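Long-range contacts in NDP-N-acetyl-D-galactosaminuronic acid dehydrogenase (Methanosarcina mazei Go1, PDB 3G79), which probably oxidises UDP-N-acetyl-D-mannosamine to UDP-N-acetyl-D-mannosaminouronate, reducing two molecules of NAD+ in the process: residues S6-L11 / D173-H178; L137-L142 / S166-G171; D265-V270 / R280-P285; K355-G360 / E409-N414; K431-K436 / I459-V464. All blocks are in the same frame, centred on the assembly; numbering follows the deposited sequence.

The five contacts fall into three groups along the chain. Interactions 1 and 2 lie in the region of the NAD-binding family domain, their centres about 8 Å apart, with interaction 2 nested in the loop that interaction 1 closes; they are probably joined by a hydrogen bond, Gly140 N to Asp173 O, 2.7 Å. Interactions 4 and 5 lie at the far end, with centres about 14 Å apart, and touch where Glu409 packs on Trp434. Interaction 3 belongs to the central domain, where the second subunit also comes into contact; its centre is about 48 Å from that of interaction 1 and about 31 Å from that of interaction 4.

Interaction 1 of 5, residues S6-L11 / D173-H178; sequences SKLEKL and DFALAH
Leu8, in the first turn of helix 7-15, brings its CA to 5.7 Å from the CA of Asp173, just ahead of strand 175-178, the closest CA pair between 6-11 and 173-178. From there the Leu8 side chain, with CG anti to the backbone N (chi1 176°), spreads both methyls along the peptide that joins Phe174 to Ala175: CD1 lies 3.8 Å from Phe174 C, and CD2 is 4.3 Å from Ala175 CB. One turn further on, Leu11 CD1 rests 3.5 Å from Asp173 O. Ala205 and Ser206 of helix 204-214 also touch the Leu8 side chain. On the solvent-exposed side, Lys7 stretches fully extended to the carboxylate of Asp173 and forms a salt bridge, Lys7 NZ to Asp173 OD2 at 3.0 Å. The ammonium comes from the syn side, 27° out of the carboxylate plane. The other oxygen, OD1, accepts from Lys169 N, so the two ends of the carboxylate are gripped by different partners and its rotation is restrained. Replacing Asp173 by an alanine would probably leave the ammonium of Lys7 without its mate and the N-H of Lys169 without its acceptor. Ser6 is the N-cap of the helix: its OG accepts from Glu9 N at 3.2 Å. The arrangement is thus an N-terminal helix, opened by a Ser6-Glu9 capping box, laid against the entry to a parallel strand of the Rossmann-type domain.

Interaction 2 of 5, residues L137-L142 / S166-G171; sequences LKPGML and SGLKAG
The peptide between Lys138 and Pro139 is the flat group met here: Leu168 CD1 sits over one of its faces, 4.1 Å from Lys138 C and almost as close to Pro139 N. The pyrrolidine ring that follows is touched by the other methyl of Leu168, with Pro139 CG 4.2 Å from Leu168 CD2. Leu168 thus reaches across with both branches, its CG anti to the carbonyl carbon (chi1 -46°), and CD1 also comes within 4.0 Å of Leu137 CG. The two leucine side chains cross obliquely. Nearer the helix ends, Leu137 CB meets Ser166 CB at 3.8 Å. Both segments are loops of the Rossmann-type NAD-binding domain, each leading from a helix (124-136 and 154-166) to a neighbouring parallel strand (142-145 and 175-178). The first loop makes a type II turn from Lys138 to Met141, with Gly140 at its positive-phi corner. In the second, Ser166 OG accepts from Leu168 N at 3.1 Å, an ST turn that brings Leu168 round to face Leu137; the same hydroxyl is hydrogen-bonded to Leu162 O.

Interaction 3 of 5, residues D265-V270 / R280-P285; sequences DVRTGV and RAVLWP
Arg267 and Trp284 are set almost flat on each other: the guanidinium stacks on the indole with the two planes 21° apart, while the two side chains run at about a right angle. Arg267 CZ stands 3.7 Å from the centroid of the six-membered ring and 15° off its normal, a cation-pi contact over the face. The arginine gets there with CG anti to the backbone N (chi1 173°) and the chain straight as far as NE, lying alongside Val282 and pointing the other way. Around the rim of the guanidinium, backbone oxygens take the N-H groups. NE donates to Leu283 O at 2.7 Å, from above the carbonyl plane rather than on a lone pair, and NH2 donates to Val282 O, also at 2.7 Å. These bonds and the indole together fix the rotation of the group. A leucine in place of Arg267 would probably leave the oxygens of Val282 and Leu283 without these donors and one face of Trp284 without its cation. Val270 continues the contact, its CG1 pressed 3.4 Å from Val282 CG2 and at 4.0 Å from Arg280 CB. Arg280 bonds through NH2 to Ile278 O and through NH1 to Glu238 O of the second subunit. Helix 263-271 is thereby clasped by the following loop in the largely helical central domain, at the subunit interface.

Interaction 4 of 5, residues K355-G360 / E409-N414; sequences KVAMLG and EEVVRN
Lys355 opens strand 355-359 and lays its side chain along the end of helix 408-412. Its CB lies 4.1 Å from Asn414 O. With CG anti to the backbone N (chi1 163°) and every later bond extended, CD passes 3.9 Å from Arg413 O and CE comes 3.4 Å from Val411 O. At the tip, NZ donates to Arg413 O at 2.9 Å, meeting it nearly along the C=O axis, while Glu410 O stands further off. The apolar half of the contact follows along the strand. Ala357 CB faces the helix and touches Val411 CG1 at 3.6 Å, with Val412 CG2 also beside it; Leu359 CD1 then meets that same Val412 methyl at 4.0 Å. Alternate strand residues thus supply the face on which the helix lies, in the Rossmann-like parallel sheet of the UDP-binding domain, and Val438 of helix 432-439 touches Val412 as well. Arg413 turns its guanidinium edge to Glu409, forming a salt bridge from NH2 to OE1 at 2.7 Å across the helix end. The ammonium of Lys355 gives the Arg413 carbonyl, just past the last helical turn, a donor; the negative end of the helix dipole would probably favour the charge here, although the guanidinium of Arg413, paired with Glu409, is not far away.

Interaction 5 of 5, residues K431-K436 / I459-V464; sequences KADWAK and IGKGFV
Phe463 reaches back from a Schellman motif to the first turn of helix 432-439. The motif ends helix 455-459, with Gly462 as its positive-phi C-prime residue, and the chain then enters strand 464-467, at the border of the parallel sheet of this Rossmann-like domain. The tight part of the contact is built round the end of the Phe463 ring and is mostly apolar. Ala432 O meets the ring edge in its plane, 3.6 Å from CE1, and Ala435 CB is at that edge too, 3.9 Å from CZ. Lys436 CB lies 3.9 Å from CE1, the two side chains lying alongside and pointing opposite ways, and Phe458 packs edge-to-face on Phe463. Against the same helix turn, Ala432 CB is covered by the aliphatic start of Lys461, whose CG lies 4.0 Å away. The outer side is polar and less well defined. There Lys461, bent at chi2 (83°), leads its NZ over to Asp433 OD1 in a salt bridge whose modelled length is doubtful, as OD1 is modelled too close to Lys461 CE. Asp433 is solvent-exposed. To one side of both zones runs Lys436: its chain, bent at chi2 and chi4, returns toward the turn, and its ammonium has a weak second bond to Ala442 O. Its main bond is to the carbonyl just before Gly462, with Lys436 NZ 3.0 Å from Lys461 O and tilted 32° from the carbonyl plane.

Interaction 1 of 5, residues S6-L11 / D173-H178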
# COMPACT_ATOMS: atom_id res chain seq x y z
N SER A 6 33.98 -23.98 5.15
CA SER A 6 34.77 -22.76 5.16
C SER A 6 35.55 -22.63 6.47
O SER A 6 35.25 -23.29 7.45
CB SER A 6 33.89 -21.53 4.95
OG SER A 6 33.54 -20.97 6.21
N LYS A 7 36.55 -21.78 6.46
CA LYS A 7 37.28 -21.43 7.67
C LYS A 7 36.36 -21.05 8.84
O LYS A 7 36.47 -21.64 9.90
CB LYS A 7 38.28 -20.31 7.38
CG LYS A 7 39.22 -20.00 8.51
CD LYS A 7 40.09 -18.86 8.11
CE LYS A 7 41.00 -18.47 9.26
NZ LYS A 7 41.82 -17.28 8.86
N LEU A 8 35.48 -20.08 8.64
CA LEU A 8 34.54 -19.64 9.69
C LEU A 8 33.64 -20.78 10.22
O LEU A 8 33.53 -20.98 11.44
CB LEU A 8 33.69 -18.45 9.22
CG LEU A 8 32.60 -17.94 10.17
CD1 LEU A 8 33.18 -17.57 11.54
CD2 LEU A 8 31.84 -16.75 9.56
N GLU A 9 33.03 -21.52 9.29
CA GLU A 9 32.21 -22.68 9.59
C GLU A 9 32.91 -23.65 10.55
O GLU A 9 32.26 -24.17 11.47
CB GLU A 9 31.80 -23.40 8.29
CG GLU A 9 30.79 -22.65 7.41
CD GLU A 9 30.75 -23.15 5.94
OE1 GLU A 9 31.64 -23.95 5.53
OE2 GLU A 9 29.82 -22.75 5.20
N LYS A 10 34.21 -23.87 10.31
CA LYS A 10 35.05 -24.79 11.12
C LYS A 10 35.25 -24.26 12.54
O LYS A 10 35.02 -24.99 13.53
CB LYS A 10 36.44 -24.98 10.50
CG LYS A 10 36.54 -25.73 9.20
CD LYS A 10 37.94 -25.51 8.58
CE LYS A 10 38.30 -26.57 7.52
NZ LYS A 10 37.23 -26.75 6.49
N LEU A 11 35.68 -23.00 12.63
CA LEU A 11 35.84 -22.32 13.90
C LEU A 11 34.57 -22.38 14.68
O LEU A 11 34.59 -22.60 15.86
CB LEU A 11 36.15 -20.85 13.68
CG LEU A 11 37.55 -20.53 13.23
CD1 LEU A 11 37.57 -19.13 12.69
CD2 LEU A 11 38.38 -20.67 14.49
N ASP A 173 37.29 -15.11 10.14
CA ASP A 173 37.70 -15.31 11.54
C ASP A 173 36.57 -15.22 12.54
O ASP A 173 36.58 -15.90 13.54
CB ASP A 173 38.83 -14.34 11.91
CG ASP A 173 40.07 -14.56 11.08
OD1 ASP A 173 40.58 -13.59 10.47
OD2 ASP A 173 40.55 -15.71 11.03
N PHE A 174 35.61 -14.33 12.30
CA PHE A 174 34.50 -14.14 13.22
C PHE A 174 33.23 -13.91 12.42
O PHE A 174 33.29 -13.64 11.20
CB PHE A 174 34.81 -13.01 14.21
CG PHE A 174 34.95 -11.66 13.57
CD1 PHE A 174 33.83 -10.85 13.35
CD2 PHE A 174 36.21 -11.18 13.19
CE1 PHE A 174 33.93 -9.59 12.77
CE2 PHE A 174 36.33 -9.90 12.60
CZ PHE A 174 35.18 -9.11 12.39
N ALA A 175 32.09 -14.07 13.09
CA ALA A 175 30.77 -13.99 12.48
C ALA A 175 30.13 -12.63 12.81
O ALA A 175 30.28 -12.11 13.93
CB ALA A 175 29.91 -15.13 13.00
N LEU A 176 29.40 -12.05 11.85
CA LEU A 176 28.84 -10.72 11.99
C LEU A 176 27.41 -10.68 11.51
O LEU A 176 27.14 -11.07 10.38
CB LEU A 176 29.63 -9.74 11.14
CG LEU A 176 29.95 -8.30 11.54
CD1 LEU A 176 30.29 -7.45 10.31
CD2 LEU A 176 29.03 -7.58 12.46
N ALA A 177 26.52 -10.14 12.32
CA ALA A 177 25.11 -10.12 11.98
C ALA A 177 24.49 -8.78 12.30
O ALA A 177 25.14 -7.94 12.93
CB ALA A 177 24.38 -11.21 12.70
N HIS A 178 23.25 -8.58 11.88
CA HIS A 178 22.44 -7.42 12.28
C HIS A 178 21.06 -7.91 12.66
O HIS A 178 20.32 -8.50 11.85
CB HIS A 178 22.36 -6.36 11.19
CG HIS A 178 21.49 -5.19 11.53
ND1 HIS A 178 21.57 -4.52 12.73
CD2 HIS A 178 20.52 -4.56 10.82
CE1 HIS A 178 20.69 -3.54 12.76
NE2 HIS A 178 20.03 -3.55 11.62

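Interaction 2 of 5, residues L137-L142 / S166-G171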
# COMPACT_ATOMS: atom_id res chain seq x y z
N LEU A 137 37.91 -8.79 20.49
CA LEU A 137 37.43 -9.82 19.58
C LEU A 137 38.40 -11.01 19.43
O LEU A 137 39.62 -10.81 19.28
CB LEU A 137 37.12 -9.21 18.20
CG LEU A 137 36.36 -10.08 17.19
CD1 LEU A 137 34.99 -10.49 17.75
CD2 LEU A 137 36.20 -9.31 15.91
N LYS A 138 37.84 -12.23 19.49
CA LYS A 138 38.60 -13.47 19.33
C LYS A 138 38.01 -14.29 18.18
O LYS A 138 36.87 -14.11 17.84
CB LYS A 138 38.62 -14.28 20.63
CG LYS A 138 39.27 -13.55 21.82
CD LYS A 138 40.76 -13.84 22.05
CE LYS A 138 41.68 -12.78 21.44
NZ LYS A 138 42.91 -12.51 22.26
N PRO A 139 38.80 -15.17 17.57
CA PRO A 139 38.36 -16.03 16.47
C PRO A 139 37.14 -16.87 16.84
O PRO A 139 37.11 -17.44 17.94
CB PRO A 139 39.55 -16.98 16.29
CG PRO A 139 40.75 -16.15 16.73
CD PRO A 139 40.28 -15.21 17.77
N GLY A 140 36.17 -16.97 15.94
CA GLY A 140 34.97 -17.75 16.20
C GLY A 140 33.85 -17.08 17.00
O GLY A 140 32.74 -17.58 17.07
N MET A 141 34.15 -15.95 17.61
CA MET A 141 33.10 -15.17 18.24
C MET A 141 32.05 -14.70 17.23
O MET A 141 32.36 -14.50 16.04
CB MET A 141 33.74 -13.95 18.90
CG MET A 141 34.76 -14.33 19.97
SD MET A 141 34.73 -13.24 21.39
CE MET A 141 35.57 -11.83 20.77
N LEU A 142 30.82 -14.49 17.69
CA LEU A 142 29.79 -13.83 16.87
C LEU A 142 29.47 -12.42 17.42
O LEU A 142 29.21 -12.27 18.61
CB LEU A 142 28.50 -14.66 16.73
CG LEU A 142 27.26 -13.84 16.30
CD1 LEU A 142 27.19 -13.77 14.77
CD2 LEU A 142 25.90 -14.41 16.86
N SER A 166 40.71 -5.53 15.90
CA SER A 166 41.06 -6.88 16.22
C SER A 166 42.23 -7.32 15.36
O SER A 166 43.10 -8.07 15.81
CB SER A 166 39.87 -7.82 15.97
OG SER A 166 39.47 -7.76 14.61
N GLY A 167 42.26 -6.83 14.13
CA GLY A 167 43.15 -7.35 13.12
C GLY A 167 42.75 -8.72 12.61
O GLY A 167 43.63 -9.49 12.24
N LEU A 168 41.44 -9.04 12.58
CA LEU A 168 40.94 -10.32 12.06
C LEU A 168 39.91 -10.02 10.99
O LEU A 168 39.53 -8.88 10.82
CB LEU A 168 40.26 -11.16 13.15
CG LEU A 168 40.82 -11.42 14.56
CD1 LEU A 168 39.67 -11.63 15.50
CD2 LEU A 168 41.77 -12.60 14.67
N LYS A 169 39.41 -11.04 10.30
CA LYS A 169 38.54 -10.80 9.16
C LYS A 169 37.12 -11.28 9.41
O LYS A 169 36.91 -12.40 9.86
CB LYS A 169 39.08 -11.47 7.89
CG LYS A 169 40.42 -10.93 7.43
CD LYS A 169 40.22 -9.69 6.61
CE LYS A 169 41.56 -9.03 6.27
NZ LYS A 169 41.33 -7.74 5.52
N ALA A 170 36.16 -10.43 9.09
CA ALA A 170 34.77 -10.78 9.20
C ALA A 170 34.40 -11.82 8.13
O ALA A 170 34.66 -11.65 6.96
CB ALA A 170 33.91 -9.54 9.06
N GLY A 171 33.80 -12.92 8.55
CA GLY A 171 33.25 -13.88 7.61
C GLY A 171 34.30 -14.91 7.34
O GLY A 171 34.11 -15.81 6.51

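Interaction 3 of 5, residues D265-V270 / R280-P285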
# COMPACT_ATOMS: atom_id res chain seq x y z
N ASP A 265 -15.71 8.57 2.00
CA ASP A 265 -16.61 7.66 1.33
C ASP A 265 -15.81 6.89 0.30
O ASP A 265 -16.01 5.69 0.09
CB ASP A 265 -17.73 8.43 0.64
CG ASP A 265 -18.76 9.02 1.61
OD1 ASP A 265 -19.03 8.47 2.72
OD2 ASP A 265 -19.32 10.06 1.22
N VAL A 266 -14.87 7.59 -0.35
CA VAL A 266 -14.03 6.93 -1.34
C VAL A 266 -13.28 5.88 -0.59
O VAL A 266 -13.43 4.68 -0.87
CB VAL A 266 -13.18 7.93 -2.18
CG1 VAL A 266 -12.30 7.24 -3.24
CG2 VAL A 266 -14.13 8.93 -2.90
N ARG A 267 -12.61 6.31 0.47
CA ARG A 267 -11.83 5.43 1.32
C ARG A 267 -12.59 4.21 1.92
O ARG A 267 -12.11 3.07 1.84
CB ARG A 267 -11.17 6.23 2.44
CG ARG A 267 -10.49 5.31 3.41
CD ARG A 267 -9.77 6.05 4.49
NE ARG A 267 -9.07 5.03 5.23
CZ ARG A 267 -9.64 4.19 6.08
NH1 ARG A 267 -10.92 4.31 6.36
NH2 ARG A 267 -8.92 3.26 6.68
N THR A 268 -13.76 4.42 2.52
CA THR A 268 -14.54 3.24 2.95
C THR A 268 -14.93 2.32 1.77
O THR A 268 -14.78 1.10 1.86
CB THR A 268 -15.67 3.49 4.04
OG1 THR A 268 -16.91 2.85 3.68
CG2 THR A 268 -15.92 4.92 4.33
N GLY A 269 -15.35 2.91 0.66
CA GLY A 269 -15.51 2.14 -0.58
C GLY A 269 -14.29 1.29 -0.89
O GLY A 269 -14.41 0.06 -0.94
N VAL A 270 -13.12 1.92 -1.05
CA VAL A 270 -11.89 1.18 -1.36
C VAL A 270 -11.60 0.05 -0.35
O VAL A 270 -11.26 -1.09 -0.71
CB VAL A 270 -10.65 2.10 -1.36
CG1 VAL A 270 -9.39 1.29 -1.36
CG2 VAL A 270 -10.61 3.02 -2.55
N ARG A 280 -6.07 -3.04 -0.03
CA ARG A 280 -5.27 -1.89 -0.38
C ARG A 280 -4.73 -1.25 0.88
O ARG A 280 -3.94 -0.33 0.82
CB ARG A 280 -6.10 -0.90 -1.19
CG ARG A 280 -5.94 -1.11 -2.69
CD ARG A 280 -7.20 -1.57 -3.41
NE ARG A 280 -7.27 -3.00 -3.49
CZ ARG A 280 -7.55 -3.71 -4.59
NH1 ARG A 280 -7.78 -3.13 -5.74
NH2 ARG A 280 -7.57 -5.04 -4.52
N ALA A 281 -5.16 -1.78 2.03
CA ALA A 281 -4.70 -1.36 3.36
C ALA A 281 -4.59 0.16 3.52
O ALA A 281 -3.58 0.67 3.93
CB ALA A 281 -3.38 -2.04 3.70
N VAL A 282 -5.69 0.83 3.21
CA VAL A 282 -5.78 2.30 3.12
C VAL A 282 -5.77 3.01 4.49
O VAL A 282 -6.67 2.82 5.33
CB VAL A 282 -7.07 2.74 2.38
CG1 VAL A 282 -7.07 4.23 2.11
CG2 VAL A 282 -7.20 2.02 1.09
N LEU A 283 -4.77 3.87 4.66
CA LEU A 283 -4.65 4.64 5.88
C LEU A 283 -5.55 5.89 5.85
O LEU A 283 -6.56 5.94 5.12
CB LEU A 283 -3.17 5.00 6.10
CG LEU A 283 -2.21 3.78 6.20
CD1 LEU A 283 -0.72 4.14 6.32
CD2 LEU A 283 -2.63 2.85 7.38
N TRP A 284 -5.16 6.89 6.61
CA TRP A 284 -5.98 8.07 6.88
C TRP A 284 -5.15 9.28 6.48
O TRP A 284 -3.94 9.31 6.72
CB TRP A 284 -6.31 8.14 8.36
CG TRP A 284 -7.11 6.96 8.84
CD1 TRP A 284 -6.62 5.77 9.34
CD2 TRP A 284 -8.54 6.84 8.85
NE1 TRP A 284 -7.67 4.92 9.69
CE2 TRP A 284 -8.85 5.56 9.40
CE3 TRP A 284 -9.58 7.70 8.50
CZ2 TRP A 284 -10.17 5.12 9.58
CZ3 TRP A 284 -10.88 7.27 8.68
CH2 TRP A 284 -11.17 5.99 9.22
N PRO A 285 -5.78 10.23 5.80
CA PRO A 285 -5.09 11.45 5.32
C PRO A 285 -5.03 12.48 6.47
O PRO A 285 -5.74 12.29 7.47
CB PRO A 285 -6.00 11.93 4.16
CG PRO A 285 -7.41 11.44 4.59
CD PRO A 285 -7.19 10.16 5.38

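Interaction 4 of 5, residues K355-G360 / E409-N414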
# COMPACT_ATOMS: atom_id res chain seq x y z
N LYS A 355 -6.04 36.21 14.47
CA LYS A 355 -5.53 35.26 15.45
C LYS A 355 -5.92 33.81 15.09
O LYS A 355 -7.11 33.54 14.85
CB LYS A 355 -5.98 35.62 16.87
CG LYS A 355 -5.83 34.46 17.85
CD LYS A 355 -6.07 34.90 19.29
CE LYS A 355 -5.91 33.75 20.25
NZ LYS A 355 -6.10 34.22 21.66
N VAL A 356 -4.91 32.91 15.07
CA VAL A 356 -5.07 31.46 14.85
C VAL A 356 -4.85 30.63 16.14
O VAL A 356 -3.84 30.75 16.81
CB VAL A 356 -4.07 30.94 13.77
CG1 VAL A 356 -4.24 29.44 13.51
CG2 VAL A 356 -4.22 31.70 12.46
N ALA A 357 -5.82 29.79 16.48
CA ALA A 357 -5.67 28.82 17.58
C ALA A 357 -5.35 27.47 16.99
O ALA A 357 -6.19 26.85 16.29
CB ALA A 357 -6.94 28.74 18.46
N MET A 358 -4.10 27.07 17.21
CA MET A 358 -3.60 25.75 16.92
C MET A 358 -4.02 24.77 18.00
O MET A 358 -3.52 24.80 19.14
CB MET A 358 -2.08 25.80 16.81
CG MET A 358 -1.63 26.66 15.62
SD MET A 358 0.01 26.37 15.04
CE MET A 358 0.32 27.85 14.24
N LEU A 359 -4.96 23.90 17.65
CA LEU A 359 -5.35 22.82 18.53
C LEU A 359 -4.53 21.61 18.20
O LEU A 359 -4.85 20.87 17.28
CB LEU A 359 -6.82 22.51 18.33
CG LEU A 359 -7.82 23.29 19.19
CD1 LEU A 359 -7.54 24.78 19.20
CD2 LEU A 359 -9.21 22.97 18.66
N GLY A 360 -3.45 21.40 18.92
CA GLY A 360 -2.65 20.22 18.64
C GLY A 360 -1.26 20.51 18.14
O GLY A 360 -1.08 21.06 17.03
N GLU A 409 -9.45 27.29 26.41
CA GLU A 409 -10.19 28.55 26.49
C GLU A 409 -9.30 29.73 26.14
O GLU A 409 -9.67 30.60 25.35
CB GLU A 409 -10.80 28.71 27.90
CG GLU A 409 -11.94 29.74 28.06
CD GLU A 409 -11.47 31.20 28.14
OE1 GLU A 409 -10.35 31.47 28.64
OE2 GLU A 409 -12.23 32.10 27.71
N GLU A 410 -8.11 29.77 26.74
CA GLU A 410 -7.30 30.97 26.53
C GLU A 410 -6.78 30.97 25.09
O GLU A 410 -6.76 31.99 24.43
CB GLU A 410 -6.25 31.19 27.66
CG GLU A 410 -4.88 30.55 27.54
CD GLU A 410 -3.86 31.16 28.55
OE1 GLU A 410 -2.64 31.13 28.25
OE2 GLU A 410 -4.27 31.68 29.62
N VAL A 411 -6.43 29.80 24.61
CA VAL A 411 -5.98 29.62 23.23
C VAL A 411 -7.07 29.96 22.22
O VAL A 411 -6.81 30.63 21.23
CB VAL A 411 -5.45 28.23 23.00
CG1 VAL A 411 -5.26 27.99 21.51
CG2 VAL A 411 -4.15 28.05 23.75
N VAL A 412 -8.30 29.55 22.49
CA VAL A 412 -9.38 29.74 21.55
C VAL A 412 -10.04 31.12 21.63
O VAL A 412 -10.60 31.60 20.65
CB VAL A 412 -10.42 28.60 21.65
CG1 VAL A 412 -11.75 28.94 21.00
CG2 VAL A 412 -9.87 27.41 21.01
N ARG A 413 -9.95 31.78 22.79
CA ARG A 413 -10.64 33.06 22.95
C ARG A 413 -10.18 34.12 21.95
O ARG A 413 -8.99 34.31 21.74
CB ARG A 413 -10.65 33.56 24.40
CG ARG A 413 -9.56 34.51 24.81
CD ARG A 413 -9.94 35.20 26.09
NE ARG A 413 -8.75 35.57 26.85
CZ ARG A 413 -8.28 34.88 27.89
NH1 ARG A 413 -7.18 35.30 28.52
NH2 ARG A 413 -8.91 33.79 28.33
N ASN A 414 -11.16 34.74 21.30
CA ASN A 414 -10.91 35.79 20.30
C ASN A 414 -10.25 35.33 18.98
O ASN A 414 -9.86 36.14 18.16
CB ASN A 414 -10.16 36.96 20.96
CG ASN A 414 -10.96 37.58 22.10
OD1 ASN A 414 -12.19 37.61 22.05
ND2 ASN A 414 -10.28 38.07 23.13

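Interaction 5 of 5, residues K431-K436 / I459-V464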
# COMPACT_ATOMS: atom_id res chain seq x y z
N LYS A 431 -17.18 21.10 21.26
CA LYS A 431 -18.57 21.36 20.85
C LYS A 431 -18.70 22.74 20.20
O LYS A 431 -18.09 23.72 20.66
CB LYS A 431 -19.55 21.18 22.04
CG LYS A 431 -18.90 21.24 23.43
CD LYS A 431 -19.86 21.73 24.54
CE LYS A 431 -19.09 22.12 25.83
NZ LYS A 431 -19.75 23.22 26.64
N ALA A 432 -19.50 22.81 19.12
CA ALA A 432 -19.59 24.04 18.33
C ALA A 432 -19.92 25.31 19.15
O ALA A 432 -19.23 26.31 19.02
CB ALA A 432 -20.60 23.85 17.16
N ASP A 433 -20.97 25.25 19.97
CA ASP A 433 -21.41 26.37 20.80
C ASP A 433 -20.26 27.07 21.50
O ASP A 433 -20.14 28.30 21.48
CB ASP A 433 -22.32 25.87 21.93
CG ASP A 433 -23.70 25.56 21.47
OD1 ASP A 433 -24.11 26.08 20.42
OD2 ASP A 433 -24.37 24.77 22.19
N TRP A 434 -19.46 26.23 22.15
CA TRP A 434 -18.42 26.67 23.05
C TRP A 434 -17.33 27.40 22.27
O TRP A 434 -16.94 28.50 22.64
CB TRP A 434 -17.85 25.47 23.79
CG TRP A 434 -16.93 25.84 24.86
CD1 TRP A 434 -17.26 26.10 26.16
CD2 TRP A 434 -15.51 26.00 24.76
NE1 TRP A 434 -16.12 26.41 26.88
CE2 TRP A 434 -15.03 26.36 26.04
CE3 TRP A 434 -14.59 25.87 23.72
CZ2 TRP A 434 -13.68 26.59 26.31
CZ3 TRP A 434 -13.25 26.09 23.98
CH2 TRP A 434 -12.81 26.45 25.27
N ALA A 435 -16.86 26.79 21.20
CA ALA A 435 -15.82 27.39 20.37
C ALA A 435 -16.33 28.67 19.74
O ALA A 435 -15.59 29.65 19.60
CB ALA A 435 -15.32 26.42 19.30
N LYS A 436 -17.61 28.67 19.37
CA LYS A 436 -18.23 29.85 18.81
C LYS A 436 -18.21 30.99 19.81
O LYS A 436 -17.89 32.12 19.46
CB LYS A 436 -19.67 29.58 18.39
CG LYS A 436 -20.16 30.43 17.22
CD LYS A 436 -20.84 31.69 17.66
CE LYS A 436 -21.25 32.56 16.46
NZ LYS A 436 -22.30 31.91 15.62
N ILE A 459 -21.07 23.96 10.94
CA ILE A 459 -21.67 24.74 9.86
C ILE A 459 -23.02 25.35 10.31
O ILE A 459 -23.28 26.54 10.11
CB ILE A 459 -21.85 23.87 8.60
CG1 ILE A 459 -20.50 23.52 7.96
CG2 ILE A 459 -22.70 24.54 7.61
CD1 ILE A 459 -20.61 22.46 6.85
N GLY A 460 -23.86 24.54 10.95
CA GLY A 460 -25.19 24.99 11.38
C GLY A 460 -25.17 26.09 12.43
O GLY A 460 -26.19 26.71 12.72
N LYS A 461 -23.99 26.31 12.98
CA LYS A 461 -23.76 27.19 14.12
C LYS A 461 -22.97 28.42 13.65
O LYS A 461 -22.39 29.15 14.48
CB LYS A 461 -23.00 26.40 15.19
CG LYS A 461 -22.81 27.07 16.53
CD LYS A 461 -24.02 26.91 17.47
CE LYS A 461 -23.99 28.01 18.56
NZ LYS A 461 -25.16 28.02 19.53
N GLY A 462 -22.93 28.62 12.33
CA GLY A 462 -22.32 29.80 11.73
C GLY A 462 -20.87 29.70 11.25
O GLY A 462 -20.37 30.64 10.59
N PHE A 463 -20.19 28.60 11.57
CA PHE A 463 -18.76 28.48 11.27
C PHE A 463 -18.50 28.42 9.80
O PHE A 463 -19.40 28.10 9.02
CB PHE A 463 -18.20 27.19 11.82
CG PHE A 463 -17.80 27.28 13.22
CD1 PHE A 463 -18.74 27.11 14.22
CD2 PHE A 463 -16.49 27.49 13.57
CE1 PHE A 463 -18.36 27.15 15.59
CE2 PHE A 463 -16.09 27.53 14.91
CZ PHE A 463 -17.01 27.35 15.92
N VAL A 464 -17.25 28.70 9.43
CA VAL A 464 -16.80 28.40 8.10
C VAL A 464 -15.81 27.25 8.20
O VAL A 464 -14.78 27.39 8.89
CB VAL A 464 -16.08 29.58 7.46
CG1 VAL A 464 -15.66 29.20 6.02
CG2 VAL A 464 -16.96 30.83 7.49